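Side-chain contacts in uncharacterized protein (Bacteroides ovatus, PDB 4IPB), which is of unknown function but belongs to the DUF2874 (PF11396) family, a putative beta-lactamase-inhibitor-like, PepSY-like family of the PepSY clan: residues A79-D84 with V107-Q112; N71-G76 with I100-D105. One frame throughout, in Å; residues are numbered along the deposited sequence.

Followed from the N terminus, the four segments are the end of helix 67-75, the lead-in to strand 82-90, the later part of strand 97-104 and the beginning of strand 107-115, and the two contacts take them alternately, so their loops cross. Interaction 2 closes first, bringing N71-G76 back to I100-D105 across 23 intervening residues that include strand 82-90. Interaction 1 joins A79-D84 to V107-Q112 over 22 residues, most of them strand. Backbone bonds between V82 and G103 and between D84 and K101 splice the two contacts directly. Interaction 1 links two strands that flank a third, whereas interaction 2 fixes the helix against that middle strand; together they tie three successive strands to helix 67-75.

Interaction 1 of 2, residues A79-D84 with V107-Q112; sequences ANWVVD and VDIKYQ
Strands 82-90 and 107-115 of the antiparallel sheet are not neighbours, since strand 97-104 runs between them; W81, just before strand 82-90, and D84 within it illustrate how side chains reach across a shared partner, to Y111 and K110 of strand 107-115. The two pairs use different faces of the sheet. On the face that also carries the helix, the indole of W81 extends its six-membered ring toward strand 107-115. CH2 of W81 comes within 3.5 Å of CE2 of Y111, and CZ3 of W81 lies 3.7 Å from CD2 of Y111. The indole thus approaches the edge of the phenol ring near the phenol's own plane. The two ring planes make 46°, an oblique pairing that is neither a stack nor a T-shaped contact. I109 adds its methyl branch, CG2, at 4.0 Å from CH2 of W81, so the outer end of the indole touches both an aromatic and an aliphatic neighbour. V102 of the middle strand also packs on the indole, and Y78 meets it edge-to-face.

On the opposite face of the sheet, D84 and K110 form a salt bridge in which NZ of K110 donates to OD2 of D84 at 2.8 Å, meeting the syn lone pair of that oxygen, on the side of OD1. The lysine chain does not run straight: a bend at chi2 (-81°) swings its outer half toward the aspartate, and the two side chains meet at about a right angle. CD of K110 also comes to 3.3 Å from OD2 of D84. All five touching residues keep some exposure, and solvent probably tempers the charge pairing. Such contacts between next-nearest strands, apolar on one face and ionic on the other, belong to the surface of an antiparallel sheet.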
loop_
_atom_site.group_PDB
_atom_site.type_symbol
_atom_site.label_atom_id
_atom_site.label_comp_id
_atom_site.label_asym_id
_atom_site.label_seq_id
_atom_site.Cartn_x
_atom_site.Cartn_y
_atom_site.Cartn_z
ATOM N N ALA A 79 -16.748 9.202 6.693
ATOM C CA ALA A 79 -16.242 9.893 7.906
ATOM C C ALA A 79 -16.479 9.129 9.201
ATOM O O ALA A 79 -15.611 9.124 10.061
ATOM C CB ALA A 79 -16.823 11.308 7.996
ATOM N N ASN A 80 -17.621 8.459 9.324
ATOM C CA ASN A 80 -17.951 7.735 10.541
ATOM C C ASN A 80 -17.758 6.215 10.484
ATOM O O ASN A 80 -18.141 5.503 11.410
ATOM C CB ASN A 80 -19.395 8.071 10.943
ATOM C CG ASN A 80 -19.583 9.558 11.244
ATOM O OD1 ASN A 80 -18.731 10.185 11.869
ATOM N ND2 ASN A 80 -20.678 10.127 10.772
ATOM N N TRP A 81 -17.135 5.723 9.428
ATOM C CA TRP A 81 -16.850 4.306 9.289
ATOM C C TRP A 81 -15.613 3.921 10.138
ATOM O O TRP A 81 -14.822 4.790 10.511
ATOM C CB TRP A 81 -16.636 3.991 7.791
ATOM C CG TRP A 81 -17.943 3.916 7.013
ATOM C CD1 TRP A 81 -18.936 4.836 6.976
ATOM C CD2 TRP A 81 -18.351 2.847 6.171
ATOM N NE1 TRP A 81 -19.973 4.396 6.171
ATOM C CE2 TRP A 81 -19.642 3.161 5.681
ATOM C CE3 TRP A 81 -17.779 1.617 5.829
ATOM C CZ2 TRP A 81 -20.339 2.308 4.825
ATOM C CZ3 TRP A 81 -18.487 0.762 5.018
ATOM C CH2 TRP A 81 -19.747 1.126 4.506
ATOM N N VAL A 82 -15.442 2.629 10.394
ATOM C CA VAL A 82 -14.299 2.098 11.142
ATOM C C VAL A 82 -13.139 1.907 10.202
ATOM O O VAL A 82 -13.275 1.297 9.118
ATOM C CB VAL A 82 -14.619 0.726 11.769
ATOM C CG1 VAL A 82 -13.388 0.113 12.431
ATOM C CG2 VAL A 82 -15.745 0.872 12.776
ATOM N N VAL A 83 -11.988 2.452 10.586
ATOM C CA VAL A 83 -10.866 2.433 9.679
ATOM C C VAL A 83 -10.043 1.189 9.996
ATOM O O VAL A 83 -9.494 1.070 11.101
ATOM C CB VAL A 83 -10.037 3.704 9.820
ATOM C CG1 VAL A 83 -8.769 3.563 9.027
ATOM C CG2 VAL A 83 -10.835 4.885 9.303
ATOM N N ASP A 84 -10.003 0.244 9.073
ATOM C CA ASP A 84 -9.262 -1.003 9.272
ATOM C C ASP A 84 -7.782 -0.890 8.951
ATOM O O ASP A 84 -6.953 -1.535 9.616
ATOM C CB ASP A 84 -9.814 -2.127 8.406
ATOM C CG ASP A 84 -11.203 -2.584 8.848
ATOM O OD1 ASP A 84 -11.713 -2.172 9.927
ATOM O OD2 ASP A 84 -11.785 -3.385 8.086
ATOM N N VAL A 107 -21.090 -5.098 10.673
ATOM C CA VAL A 107 -21.344 -5.663 9.318
ATOM C C VAL A 107 -20.043 -5.901 8.568
ATOM O O VAL A 107 -19.009 -5.284 8.854
ATOM C CB VAL A 107 -22.317 -4.840 8.414
ATOM C CG1 VAL A 107 -23.771 -5.041 8.846
ATOM C CG2 VAL A 107 -21.944 -3.369 8.392
ATOM N N ASP A 108 -20.093 -6.848 7.646
ATOM C CA ASP A 108 -18.892 -7.348 6.992
ATOM C C ASP A 108 -18.521 -6.604 5.702
ATOM O O ASP A 108 -17.526 -6.927 5.065
ATOM C CB ASP A 108 -19.038 -8.850 6.741
ATOM C CG ASP A 108 -19.190 -9.627 8.029
ATOM O OD1 ASP A 108 -18.419 -9.333 8.974
ATOM O OD2 ASP A 108 -20.085 -10.513 8.111
ATOM N N ILE A 109 -19.280 -5.574 5.361
ATOM C CA ILE A 109 -18.981 -4.764 4.174
ATOM C C ILE A 109 -17.638 -4.030 4.370
ATOM O O ILE A 109 -17.417 -3.431 5.416
ATOM C CB ILE A 109 -20.133 -3.771 3.873
ATOM C CG1 ILE A 109 -19.851 -3.024 2.585
ATOM C CG2 ILE A 109 -20.414 -2.801 5.034
ATOM C CD1 ILE A 109 -20.134 -3.890 1.398
ATOM N N LYS A 110 -16.737 -4.097 3.387
ATOM C CA LYS A 110 -15.478 -3.375 3.443
ATOM C C LYS A 110 -15.257 -2.653 2.098
ATOM O O LYS A 110 -15.513 -3.252 1.037
ATOM C CB LYS A 110 -14.281 -4.323 3.607
ATOM C CG LYS A 110 -14.350 -5.335 4.727
ATOM C CD LYS A 110 -13.978 -4.704 6.018
ATOM C CE LYS A 110 -14.030 -5.711 7.156
ATOM N NZ LYS A 110 -14.109 -4.953 8.426
ATOM N N TYR A 111 -14.814 -1.396 2.147
ATOM C CA TYR A 111 -14.419 -0.664 0.954
ATOM C C TYR A 111 -12.987 -0.158 1.064
ATOM O O TYR A 111 -12.551 0.173 2.160
ATOM C CB TYR A 111 -15.293 0.573 0.717
ATOM C CG TYR A 111 -16.750 0.262 0.502
ATOM C CD1 TYR A 111 -17.171 -0.344 -0.689
ATOM C CD2 TYR A 111 -17.703 0.671 1.405
ATOM C CE1 TYR A 111 -18.509 -0.654 -0.880
ATOM C CE2 TYR A 111 -19.045 0.399 1.197
ATOM C CZ TYR A 111 -19.424 -0.277 0.070
ATOM O OH TYR A 111 -20.776 -0.512 -0.055
ATOM N N GLN A 112 -12.283 -0.161 -0.054
ATOM C CA GLN A 112 -11.046 0.610 -0.197
ATOM C C GLN A 112 -11.373 1.956 -0.809
ATOM O O GLN A 112 -12.082 2.017 -1.828
ATOM C CB GLN A 112 -10.020 -0.041 -1.125
ATOM C CG GLN A 112 -9.310 -1.223 -0.521
ATOM C CD GLN A 112 -8.390 -1.865 -1.534
ATOM O OE1 GLN A 112 -8.785 -2.092 -2.657
ATOM N NE2 GLN A 112 -7.140 -2.153 -1.142
#

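Interaction 2 of 2, residues N71-G76 with I100-D105; sequences NAFVSG and IKVGQD
With chi1 at 176°, the side chain of F73 leaves helix 67-75 directed opposite its backbone N, which carries the phenyl ring toward strand 97-104. I100 answers with CG1 placed beside its own backbone N (chi1 -52°) and an extended chi2, so that CD1 leads toward the ring. The ring is met along one side by two residues of the strand: CD1 of F73 lies 4.0 Å from CD1 of I100, and CE1 of F73 lies 4.1 Å from CG1 of V102. Both methyls approach obliquely, favouring neither the face nor the edge. F73 crosses I100 at a slant, whereas F73 and V102 pass each other pointing in opposite senses.

I100 and V102 are two positions apart on the strand and so share the face turned to the helix. L62, V83, L113 and Y115 also touch F73 and widen its apolar surroundings. No hydrogen bond spans the two segments, and all three touching residues are buried; the contact therefore rests on dispersion and the exclusion of water, a cohesion that sets few demands on direction where helix meets sheet.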
loop_
_atom_site.group_PDB
_atom_site.type_symbol
_atom_site.label_atom_id
_atom_site.label_comp_id
_atom_site.label_asym_id
_atom_site.label_seq_id
_atom_site.Cartn_x
_atom_site.Cartn_y
_atom_site.Cartn_z
ATOM N N ASN A 71 -8.687 15.704 6.592
ATOM C CA ASN A 71 -9.818 16.600 6.524
ATOM C C ASN A 71 -10.790 16.168 5.433
ATOM O O ASN A 71 -12.011 16.294 5.591
ATOM C CB ASN A 71 -9.395 18.033 6.256
ATOM C CG ASN A 71 -8.672 18.665 7.432
ATOM O OD1 ASN A 71 -8.725 18.168 8.581
ATOM N ND2 ASN A 71 -7.964 19.750 7.157
ATOM N N ALA A 72 -10.240 15.682 4.328
ATOM C CA ALA A 72 -11.055 15.171 3.226
ATOM C C ALA A 72 -11.800 13.944 3.686
ATOM O O ALA A 72 -12.984 13.831 3.415
ATOM C CB ALA A 72 -10.206 14.883 2.009
ATOM N N PHE A 73 -11.143 13.032 4.410
ATOM C CA PHE A 73 -11.827 11.832 4.912
ATOM C C PHE A 73 -12.963 12.181 5.861
ATOM O O PHE A 73 -14.082 11.659 5.733
ATOM C CB PHE A 73 -10.827 10.862 5.584
ATOM C CG PHE A 73 -11.472 9.660 6.193
ATOM C CD1 PHE A 73 -11.920 8.627 5.395
ATOM C CD2 PHE A 73 -11.703 9.591 7.550
ATOM C CE1 PHE A 73 -12.541 7.514 5.950
ATOM C CE2 PHE A 73 -12.340 8.475 8.120
ATOM C CZ PHE A 73 -12.728 7.432 7.315
ATOM N N VAL A 74 -12.700 13.069 6.810
ATOM C CA VAL A 74 -13.708 13.334 7.823
ATOM C C VAL A 74 -14.853 14.194 7.264
ATOM O O VAL A 74 -15.887 14.273 7.908
ATOM C CB VAL A 74 -13.116 13.863 9.159
ATOM C CG1 VAL A 74 -12.153 12.861 9.767
ATOM C CG2 VAL A 74 -12.489 15.220 8.977
ATOM N N SER A 75 -14.694 14.801 6.072
ATOM C CA SER A 75 -15.785 15.548 5.451
ATOM C C SER A 75 -16.501 14.755 4.331
ATOM O O SER A 75 -17.482 15.229 3.760
ATOM C CB SER A 75 -15.295 16.881 4.903
ATOM O OG SER A 75 -14.354 16.693 3.861
ATOM N N GLY A 76 -16.093 13.511 4.122
ATOM C CA GLY A 76 -16.639 12.670 3.055
ATOM C C GLY A 76 -17.645 11.648 3.586
ATOM O O GLY A 76 -17.952 11.604 4.753
ATOM N N ILE A 100 -7.439 3.942 2.061
ATOM C CA ILE A 100 -8.034 3.745 3.389
ATOM C C ILE A 100 -9.052 2.641 3.271
ATOM O O ILE A 100 -9.975 2.744 2.466
ATOM C CB ILE A 100 -8.693 5.020 3.928
ATOM C CG1 ILE A 100 -7.704 6.195 3.845
ATOM C CG2 ILE A 100 -9.216 4.775 5.339
ATOM C CD1 ILE A 100 -8.288 7.529 4.292
ATOM N N LYS A 101 -8.871 1.566 4.061
ATOM C CA LYS A 101 -9.823 0.474 4.090
ATOM C C LYS A 101 -10.776 0.689 5.249
ATOM O O LYS A 101 -10.357 0.827 6.407
ATOM C CB LYS A 101 -9.129 -0.876 4.228
ATOM C CG LYS A 101 -10.067 -2.044 4.061
ATOM C CD LYS A 101 -9.322 -3.340 4.198
ATOM C CE LYS A 101 -10.262 -4.506 4.043
ATOM N NZ LYS A 101 -9.654 -5.771 4.523
ATOM N N VAL A 102 -12.069 0.748 4.926
ATOM C CA VAL A 102 -13.083 1.003 5.930
ATOM C C VAL A 102 -14.138 -0.079 5.975
ATOM O O VAL A 102 -14.365 -0.826 4.984
ATOM C CB VAL A 102 -13.787 2.341 5.690
ATOM C CG1 VAL A 102 -12.785 3.465 5.825
ATOM C CG2 VAL A 102 -14.446 2.403 4.326
ATOM N N GLY A 103 -14.744 -0.200 7.154
ATOM C CA GLY A 103 -15.835 -1.135 7.410
ATOM C C GLY A 103 -16.792 -0.491 8.435
ATOM O O GLY A 103 -16.678 0.657 8.825
ATOM N N GLN A 104 -17.787 -1.221 8.865
ATOM C CA GLN A 104 -18.718 -0.688 9.884
ATOM C C GLN A 104 -18.713 -1.682 10.985
ATOM O O GLN A 104 -18.515 -2.853 10.717
ATOM C CB GLN A 104 -20.116 -0.514 9.306
ATOM C CG GLN A 104 -20.244 0.790 8.546
ATOM C CD GLN A 104 -21.613 0.991 7.939
ATOM O OE1 GLN A 104 -22.202 0.060 7.383
ATOM N NE2 GLN A 104 -22.124 2.220 8.011
ATOM N N ASP A 105 -18.837 -1.227 12.233
ATOM C CA ASP A 105 -19.005 -2.150 13.322
ATOM C C ASP A 105 -20.272 -2.939 12.986
ATOM O O ASP A 105 -21.258 -2.376 12.471
ATOM C CB ASP A 105 -19.207 -1.445 14.678
ATOM C CG ASP A 105 -17.923 -0.990 15.314
ATOM O OD1 ASP A 105 -16.812 -1.404 14.884
ATOM O OD2 ASP A 105 -18.036 -0.201 16.275
#